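Local structure of endo-beta-1,4-glucanase (Streptomyces sp., 1OA4) at residues A[8-13]-A[66-71]. The protein hydrolyses internal beta-1,4-glucosidic bonds of cellulose, as an endoglucanase of glycoside hydrolase family 12. Sequence-based numbering, arbitrary orientation.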
loop_
_atom_site.group_PDB
_atom_site.type_symbol
_atom_site.label_atom_id
_atom_site.label_comp_id
_atom_site.label_asym_id
_atom_site.label_seq_id
_atom_site.Cartn_x
_atom_site.Cartn_y
_atom_site.Cartn_z
ATOM N N TYR A 8 6.305 -4.103 14.691
ATOM C CA TYR A 8 5.072 -3.388 14.396
ATOM C C TYR A 8 5.038 -1.998 15.008
ATOM O O TYR A 8 3.979 -1.488 15.345
ATOM C CB TYR A 8 3.867 -4.217 14.852
ATOM C CG TYR A 8 3.723 -5.511 14.077
ATOM C CD1 TYR A 8 3.517 -5.503 12.717
ATOM C CD2 TYR A 8 3.785 -6.736 14.717
ATOM C CE1 TYR A 8 3.387 -6.684 12.013
ATOM C CE2 TYR A 8 3.664 -7.923 14.022
ATOM C CZ TYR A 8 3.459 -7.891 12.671
ATOM O OH TYR A 8 3.331 -9.071 11.973
ATOM N N GLY A 9 6.209 -1.381 15.114
ATOM C CA GLY A 9 6.300 0.002 15.556
ATOM C C GLY A 9 5.636 0.972 14.589
ATOM O O GLY A 9 5.653 0.793 13.373
ATOM N N THR A 10 5.015 2.001 15.150
ATOM C CA THR A 10 4.368 3.033 14.364
ATOM C C THR A 10 4.553 4.386 15.008
ATOM O O THR A 10 4.945 4.490 16.176
ATOM C CB THR A 10 2.860 2.826 14.253
ATOM O OG1 THR A 10 2.234 2.993 15.540
ATOM C CG2 THR A 10 2.514 1.417 13.795
ATOM N N THR A 11 4.234 5.405 14.215
ATOM C CA THR A 11 4.180 6.780 14.696
ATOM C C THR A 11 3.253 7.541 13.732
ATOM O O THR A 11 2.597 6.921 12.902
ATOM C CB THR A 11 5.583 7.384 14.732
ATOM O OG1 THR A 11 5.556 8.652 15.417
ATOM C CG2 THR A 11 6.097 7.681 13.319
ATOM N N THR A 12 3.163 8.862 13.847
ATOM C CA THR A 12 2.401 9.638 12.882
ATOM C C THR A 12 3.255 10.745 12.298
ATOM O O THR A 12 4.249 11.146 12.899
ATOM C CB THR A 12 1.170 10.285 13.495
ATOM O OG1 THR A 12 1.572 11.250 14.477
ATOM C CG2 THR A 12 0.349 9.250 14.233
ATOM N N ILE A 13 2.863 11.202 11.115
ATOM C CA ILE A 13 3.418 12.420 10.527
ATOM C C ILE A 13 2.280 13.402 10.248
ATOM O O ILE A 13 1.160 12.998 9.952
ATOM C CB ILE A 13 4.204 12.138 9.267
ATOM C CG1 ILE A 13 3.321 11.490 8.204
ATOM C CG2 ILE A 13 5.398 11.309 9.654
ATOM C CD1 ILE A 13 3.959 11.402 6.840
ATOM N N TYR A 66 -5.606 -2.639 11.501
ATOM C CA TYR A 66 -5.527 -3.382 12.750
ATOM C C TYR A 66 -5.741 -2.459 13.952
ATOM O O TYR A 66 -5.026 -2.497 14.952
ATOM C CB TYR A 66 -4.269 -4.254 12.811
ATOM C CG TYR A 66 -4.341 -5.400 11.841
ATOM C CD1 TYR A 66 -4.928 -6.599 12.201
ATOM C CD2 TYR A 66 -3.865 -5.280 10.548
ATOM C CE1 TYR A 66 -5.023 -7.654 11.319
ATOM C CE2 TYR A 66 -3.957 -6.331 9.651
ATOM C CZ TYR A 66 -4.533 -7.527 10.045
ATOM O OH TYR A 66 -4.627 -8.571 9.147
ATOM N N GLY A 67 -6.792 -1.658 13.850
ATOM C CA GLY A 67 -7.210 -0.793 14.945
ATOM C C GLY A 67 -6.438 0.500 15.123
ATOM O O GLY A 67 -6.861 1.368 15.882
ATOM N N ASN A 68 -5.339 0.652 14.403
ATOM C CA ASN A 68 -4.508 1.855 14.477
ATOM C C ASN A 68 -4.985 2.803 13.371
ATOM O O ASN A 68 -4.777 2.542 12.175
ATOM C CB ASN A 68 -3.029 1.494 14.303
ATOM C CG ASN A 68 -2.087 2.676 14.564
ATOM O OD1 ASN A 68 -0.862 2.485 14.694
ATOM N ND2 ASN A 68 -2.639 3.893 14.635
ATOM N N CYS A 69 -5.677 3.870 13.775
ATOM C CA CYS A 69 -6.327 4.778 12.834
ATOM C C CYS A 69 -5.611 6.115 12.745
ATOM O O CYS A 69 -5.203 6.703 13.761
ATOM C CB CYS A 69 -7.795 5.011 13.238
ATOM S SG CYS A 69 -8.808 3.496 13.348
ATOM N N ALA A 70 -5.457 6.608 11.531
ATOM C CA ALA A 70 -4.831 7.905 11.353
ATOM C C ALA A 70 -5.706 9.027 11.939
ATOM O O ALA A 70 -6.934 8.975 11.862
ATOM C CB ALA A 70 -4.590 8.134 9.873
ATOM N N PRO A 71 -5.086 10.023 12.562
ATOM C CA PRO A 71 -5.868 11.131 13.123
ATOM C C PRO A 71 -6.757 11.793 12.100
ATOM O O PRO A 71 -6.299 12.090 10.988
ATOM C CB PRO A 71 -4.795 12.120 13.592
ATOM C CG PRO A 71 -3.624 11.276 13.894
ATOM C CD PRO A 71 -3.648 10.172 12.822
#
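The flat carboxamide of Asn68 presents its oxygen to Thr10, while neither of its faces receives any side chain from residues 8-13. Thr10 OG1 sits 3.2 Å from Asn68 OD1, almost straight beyond the carbonyl oxygen, with an angle at OD1 of about 160°. The hydroxyl's single proton may be directed at a different acceptor, so a hydrogen bond to OD1 is only a possibility. The methyl CG2 of Thr10 lies alongside, 3.7 Å from the same OD1 of Asn68, in van der Waals contact. Two torsions bring the groups together: Asn68 swings CG anti to its backbone N (chi1 -172°), reaching across the gap, and Thr10 holds OG1 between its N and carbonyl carbon.

Further along, the Pro71 ring offers its CD corner to the methyl of Thr12, with CG2 and CD 4.3 Å apart. This is a loose van der Waals touch at the surface.

Where they touch, 10-12 and 68-71 run nearly parallel, 9° apart, yet the CA atoms of Thr10 and Asn68 are 9.0 Å from each other, and no backbone hydrogen bond joins the segments. Strand 10-13 pairs instead with strand 17-20, whose Val18 is touched by both Asn68 and Ala70. Thr11 turns away from residues 66-71 and gives its OG1 to a hydrogen bond with Gln2.

Just before Asn68, Tyr66 and Gly67, both with positive phi, form the type I' turn of a tight beta hairpin made of 64-65 and 68-69, cross-linked by the Cys64-Cys69 disulfide. The contact thus sets a disulfide-closed hairpin beside a strand of the larger sheet; between 8-13 and 66-71 only side chains meet, on the surface of the beta-sandwich (jelly-roll) fold characteristic of family 12 glycoside hydrolases.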